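Local coordinates for inner membrane protein (Salmonella typhimurium LT2, PDB 2QJV) that belongs to the cupin-clan KduI/IolB family, binds nickel and is probably a glucuronate-type isomerase, at residues C108-I121 and I143-V155. The protein carries 2 engineered substitutions. Numbering follows the deposited sequence.
Sequences CSAPGFGELPVRLI and ILPDSQLADSLLV
Asp151 reaches into the loop after strand 104-111, where its OD2 accepts two backbone N-H groups, from Phe113 N at 2.8 Å and Gly114 N at 2.9 Å. The contact joins two antiparallel beta-sheets of this cupin-clan protein: the long loop from strand 104-111 to 119-121, an outermost strand of the same sheet, meets the loop leading into strand 154-160 of the other. Both N-H groups come from the same face of the carboxylate, well above its plane, so that one oxygen is gripped twice, while a water holds OD1 to Leu116 N. Glu50 of strand 49-55 accepts the backbone N-H groups of Asp151, Ser152 and Leu153. Ser152 OG donates to Pro111 O at 2.7 Å.

Further along, at the start of strand 119-121, Arg119 grips a single carbonyl end-on: NH1 and NH2 lie 2.9 and 3.0 Å from Leu149 O. The oxygen sits near the guanidinium plane, and the NH2 bond meets a lone pair in the carbonyl plane. With CG between backbone N and carbonyl carbon (chi1 75°), the chain then runs extended to NE, carrying the charged end across to the loop. A second water joins NH2 to Gln148 OE1.

Between these bonds Leu116 CD1 rests on the Ala150 backbone, and its side chain crosses that of Leu149 at about a right angle. Leu153 CD2 lies 3.8 Å from Ala110 CB, and the Leu153 side chain also touches Val244 of strand 238-246. The Phe113 ring and Asp151 carboxylate are stacked with their planes 23° apart; Asp151 CB lies over one ring face, offset toward the rim, 3.8 Å from the Phe113 centroid in a CH-pi contact.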
loop_
_atom_site.group_PDB
_atom_site.type_symbol
_atom_site.label_atom_id
_atom_site.label_comp_id
_atom_site.label_asym_id
_atom_site.label_seq_id
_atom_site.Cartn_x
_atom_site.Cartn_y
_atom_site.Cartn_z
ATOM N N CYS A 108 -10.109 30.461 -3.628
ATOM C CA CYS A 108 -8.703 30.141 -3.894
ATOM C C CYS A 108 -7.865 30.973 -2.947
ATOM O O CYS A 108 -8.062 32.186 -2.889
ATOM C CB CYS A 108 -8.330 30.459 -5.356
ATOM S SG CYS A 108 -9.497 29.853 -6.595
ATOM N N SER A 109 -6.956 30.357 -2.180
ATOM C CA SER A 109 -6.173 31.119 -1.224
ATOM C C SER A 109 -4.679 30.822 -1.246
ATOM O O SER A 109 -4.261 29.740 -1.615
ATOM C CB SER A 109 -6.727 30.910 0.207
ATOM O OG SER A 109 -6.637 29.559 0.618
ATOM N N ALA A 110 -3.899 31.819 -0.831
ATOM C CA ALA A 110 -2.439 31.736 -0.745
ATOM C C ALA A 110 -1.945 32.823 0.190
ATOM O O ALA A 110 -2.722 33.720 0.567
ATOM C CB ALA A 110 -1.760 31.821 -2.145
ATOM N N PRO A 111 -0.669 32.756 0.594
ATOM C CA PRO A 111 -0.175 33.820 1.475
ATOM C C PRO A 111 -0.296 35.233 0.874
ATOM O O PRO A 111 -0.064 35.456 -0.329
ATOM C CB PRO A 111 1.290 33.422 1.736
ATOM C CG PRO A 111 1.292 31.929 1.545
ATOM C CD PRO A 111 0.349 31.707 0.390
ATOM N N GLY A 112 -0.744 36.153 1.734
ATOM C CA GLY A 112 -0.893 37.537 1.391
ATOM C C GLY A 112 -0.032 38.440 2.245
ATOM O O GLY A 112 0.081 38.260 3.445
ATOM N N PHE A 113 0.556 39.429 1.599
ATOM C CA PHE A 113 1.444 40.394 2.242
ATOM C C PHE A 113 1.378 41.801 1.658
ATOM O O PHE A 113 1.854 42.725 2.293
ATOM C CB PHE A 113 2.902 39.892 2.168
ATOM C CG PHE A 113 3.316 39.394 0.798
ATOM C CD1 PHE A 113 3.754 40.286 -0.176
ATOM C CD2 PHE A 113 3.280 38.043 0.491
ATOM C CE1 PHE A 113 4.120 39.840 -1.430
ATOM C CE2 PHE A 113 3.665 37.582 -0.767
ATOM C CZ PHE A 113 4.099 38.493 -1.723
ATOM N N GLY A 114 0.732 41.986 0.509
ATOM C CA GLY A 114 0.748 43.247 -0.186
ATOM C C GLY A 114 -0.377 44.187 0.166
ATOM O O GLY A 114 -1.115 43.971 1.114
ATOM N N GLU A 115 -0.561 45.189 -0.671
ATOM C CA GLU A 115 -1.581 46.206 -0.416
ATOM C C GLU A 115 -2.448 46.526 -1.642
ATOM O O GLU A 115 -2.913 47.655 -1.838
ATOM C CB GLU A 115 -0.882 47.432 0.141
ATOM C CG GLU A 115 0.243 47.981 -0.736
ATOM C CD GLU A 115 1.018 49.068 -0.026
ATOM O OE1 GLU A 115 1.475 48.812 1.117
ATOM O OE2 GLU A 115 1.181 50.161 -0.620
ATOM N N LEU A 116 -2.685 45.501 -2.447
ATOM C CA LEU A 116 -3.588 45.626 -3.595
ATOM C C LEU A 116 -5.019 45.847 -3.106
ATOM O O LEU A 116 -5.373 45.396 -2.006
ATOM C CB LEU A 116 -3.521 44.377 -4.467
ATOM C CG LEU A 116 -2.180 44.129 -5.165
ATOM C CD1 LEU A 116 -2.176 42.721 -5.771
ATOM C CD2 LEU A 116 -1.883 45.228 -6.205
ATOM N N PRO A 117 -5.829 46.587 -3.881
ATOM C CA PRO A 117 -7.209 46.730 -3.460
ATOM C C PRO A 117 -8.089 45.555 -3.853
ATOM O O PRO A 117 -7.715 44.727 -4.709
ATOM C CB PRO A 117 -7.671 47.985 -4.231
ATOM C CG PRO A 117 -6.909 47.915 -5.498
ATOM C CD PRO A 117 -5.549 47.378 -5.094
ATOM N N VAL A 118 -9.234 45.459 -3.181
ATOM C CA VAL A 118 -10.274 44.556 -3.590
ATOM C C VAL A 118 -10.622 44.904 -5.061
ATOM O O VAL A 118 -10.717 46.076 -5.412
ATOM C CB VAL A 118 -11.545 44.734 -2.691
ATOM C CG1 VAL A 118 -12.799 44.040 -3.302
ATOM C CG2 VAL A 118 -11.286 44.285 -1.246
ATOM N N ARG A 119 -10.784 43.916 -5.930
ATOM C CA ARG A 119 -11.223 44.220 -7.296
ATOM C C ARG A 119 -12.047 43.107 -7.921
ATOM O O ARG A 119 -11.848 41.935 -7.638
ATOM C CB ARG A 119 -10.032 44.549 -8.231
ATOM C CG ARG A 119 -9.177 43.409 -8.687
ATOM C CD ARG A 119 -8.112 43.851 -9.685
ATOM N NE ARG A 119 -7.442 42.705 -10.325
ATOM C CZ ARG A 119 -6.460 41.970 -9.807
ATOM N NH1 ARG A 119 -5.963 42.191 -8.585
ATOM N NH2 ARG A 119 -5.973 40.968 -10.531
ATOM N N LEU A 120 -12.962 43.508 -8.793
ATOM C CA LEU A 120 -13.697 42.598 -9.608
ATOM C C LEU A 120 -12.827 42.147 -10.788
ATOM O O LEU A 120 -12.118 42.945 -11.389
ATOM C CB LEU A 120 -14.948 43.271 -10.195
ATOM C CG LEU A 120 -15.954 42.397 -10.965
ATOM C CD1 LEU A 120 -16.609 41.305 -10.067
ATOM C CD2 LEU A 120 -17.017 43.272 -11.641
ATOM N N ILE A 121 -12.865 40.853 -11.080
ATOM C CA ILE A 121 -12.269 40.313 -12.310
ATOM C C ILE A 121 -13.475 39.810 -13.107
ATOM O O ILE A 121 -13.931 38.677 -12.955
ATOM C CB ILE A 121 -11.230 39.190 -12.104
ATOM C CG1 ILE A 121 -10.135 39.591 -11.091
ATOM C CG2 ILE A 121 -10.638 38.783 -13.504
ATOM C CD1 ILE A 121 -9.272 38.422 -10.606
ATOM N N ILE A 143 -8.025 33.576 -15.518
ATOM C CA ILE A 143 -8.695 34.370 -14.485
ATOM C C ILE A 143 -7.695 35.293 -13.743
ATOM O O ILE A 143 -7.936 36.479 -13.598
ATOM C CB ILE A 143 -9.480 33.482 -13.487
ATOM C CG1 ILE A 143 -10.654 32.792 -14.207
ATOM C CG2 ILE A 143 -9.950 34.328 -12.245
ATOM C CD1 ILE A 143 -11.305 31.668 -13.429
ATOM N N LEU A 144 -6.570 34.740 -13.321
ATOM C CA LEU A 144 -5.584 35.465 -12.566
ATOM C C LEU A 144 -4.175 34.990 -12.934
ATOM O O LEU A 144 -3.570 34.180 -12.225
ATOM C CB LEU A 144 -5.870 35.362 -11.061
ATOM C CG LEU A 144 -5.042 36.267 -10.117
ATOM C CD1 LEU A 144 -4.919 37.714 -10.643
ATOM C CD2 LEU A 144 -5.648 36.189 -8.711
ATOM N N PRO A 145 -3.684 35.435 -14.098
ATOM C CA PRO A 145 -2.350 35.030 -14.561
ATOM C C PRO A 145 -1.214 35.825 -13.922
ATOM O O PRO A 145 -1.465 36.824 -13.250
ATOM C CB PRO A 145 -2.394 35.339 -16.044
ATOM C CG PRO A 145 -3.375 36.488 -16.161
ATOM C CD PRO A 145 -4.346 36.338 -15.054
ATOM N N ASP A 146 0.026 35.426 -14.204
ATOM C CA ASP A 146 1.199 36.122 -13.633
ATOM C C ASP A 146 1.461 37.519 -14.222
ATOM O O ASP A 146 2.257 38.254 -13.668
ATOM C CB ASP A 146 2.473 35.240 -13.650
ATOM C CG ASP A 146 3.041 34.929 -15.047
ATOM O OD1 ASP A 146 2.620 35.498 -16.089
ATOM O OD2 ASP A 146 3.991 34.085 -15.057
ATOM N N SER A 147 0.767 37.854 -15.310
ATOM C CA SER A 147 0.791 39.151 -15.929
ATOM C C SER A 147 -0.254 40.119 -15.334
ATOM O O SER A 147 -0.302 41.269 -15.753
ATOM C CB SER A 147 0.547 39.014 -17.439
ATOM O OG SER A 147 -0.638 38.261 -17.648
ATOM N N GLN A 148 -1.086 39.638 -14.415
ATOM C CA GLN A 148 -2.075 40.453 -13.676
ATOM C C GLN A 148 -1.617 40.493 -12.206
ATOM O O GLN A 148 -0.745 39.741 -11.826
ATOM C CB GLN A 148 -3.486 39.910 -13.821
ATOM C CG GLN A 148 -4.020 40.071 -15.262
ATOM C CD GLN A 148 -4.268 41.536 -15.620
ATOM O OE1 GLN A 148 -4.999 42.225 -14.925
ATOM N NE2 GLN A 148 -3.677 41.993 -16.710
ATOM N N LEU A 149 -2.208 41.379 -11.408
ATOM C CA LEU A 149 -1.750 41.631 -10.034
ATOM C C LEU A 149 -2.349 40.739 -8.935
ATOM O O LEU A 149 -3.560 40.563 -8.837
ATOM C CB LEU A 149 -1.982 43.121 -9.679
ATOM C CG LEU A 149 -1.279 44.179 -10.519
ATOM C CD1 LEU A 149 -1.758 45.598 -10.138
ATOM C CD2 LEU A 149 0.257 44.098 -10.448
ATOM N N ALA A 150 -1.454 40.147 -8.136
ATOM C CA ALA A 150 -1.752 39.392 -6.931
ATOM C C ALA A 150 -0.406 39.157 -6.226
ATOM O O ALA A 150 0.653 39.246 -6.848
ATOM C CB ALA A 150 -2.513 38.068 -7.207
ATOM N N ASP A 151 -0.430 38.866 -4.930
ATOM C CA ASP A 151 0.799 38.603 -4.206
ATOM C C ASP A 151 1.388 37.212 -4.533
ATOM O O ASP A 151 2.587 37.034 -4.667
ATOM C CB ASP A 151 0.587 38.645 -2.678
ATOM C CG ASP A 151 -0.036 39.939 -2.167
ATOM O OD1 ASP A 151 -0.085 40.969 -2.882
ATOM O OD2 ASP A 151 -0.509 39.871 -1.001
ATOM N N SER A 152 0.495 36.252 -4.649
ATOM C CA SER A 152 0.828 34.819 -4.732
ATOM C C SER A 152 0.005 34.003 -5.741
ATOM O O SER A 152 0.556 33.183 -6.490
ATOM C CB SER A 152 0.632 34.222 -3.325
ATOM O OG SER A 152 1.555 34.788 -2.388
ATOM N N LEU A 153 -1.311 34.249 -5.753
ATOM C CA LEU A 153 -2.289 33.456 -6.530
ATOM C C LEU A 153 -2.169 33.505 -8.052
ATOM O O LEU A 153 -2.006 34.569 -8.657
ATOM C CB LEU A 153 -3.743 33.838 -6.145
ATOM C CG LEU A 153 -4.280 33.392 -4.775
ATOM C CD1 LEU A 153 -5.566 34.212 -4.370
ATOM C CD2 LEU A 153 -4.512 31.858 -4.708
ATOM N N LEU A 154 -2.276 32.315 -8.649
ATOM C CA LEU A 154 -2.347 32.129 -10.082
ATOM C C LEU A 154 -3.569 31.229 -10.242
ATOM O O LEU A 154 -3.638 30.188 -9.614
ATOM C CB LEU A 154 -1.086 31.484 -10.627
ATOM C CG LEU A 154 0.237 32.275 -10.463
ATOM C CD1 LEU A 154 1.469 31.373 -10.721
ATOM C CD2 LEU A 154 0.215 33.484 -11.372
ATOM N N VAL A 155 -4.524 31.655 -11.068
ATOM C CA VAL A 155 -5.815 30.957 -11.248
ATOM C C VAL A 155 -6.155 30.864 -12.736
ATOM O O VAL A 155 -6.046 31.839 -13.489
ATOM C CB VAL A 155 -6.986 31.624 -10.451
ATOM C CG1 VAL A 155 -8.304 30.830 -10.594
ATOM C CG2 VAL A 155 -6.618 31.828 -8.956
HETATM O O HOH W 1 -2.224 42.498 -2.008
HETATM O O HOH W 2 -7.288 40.985 -13.341
#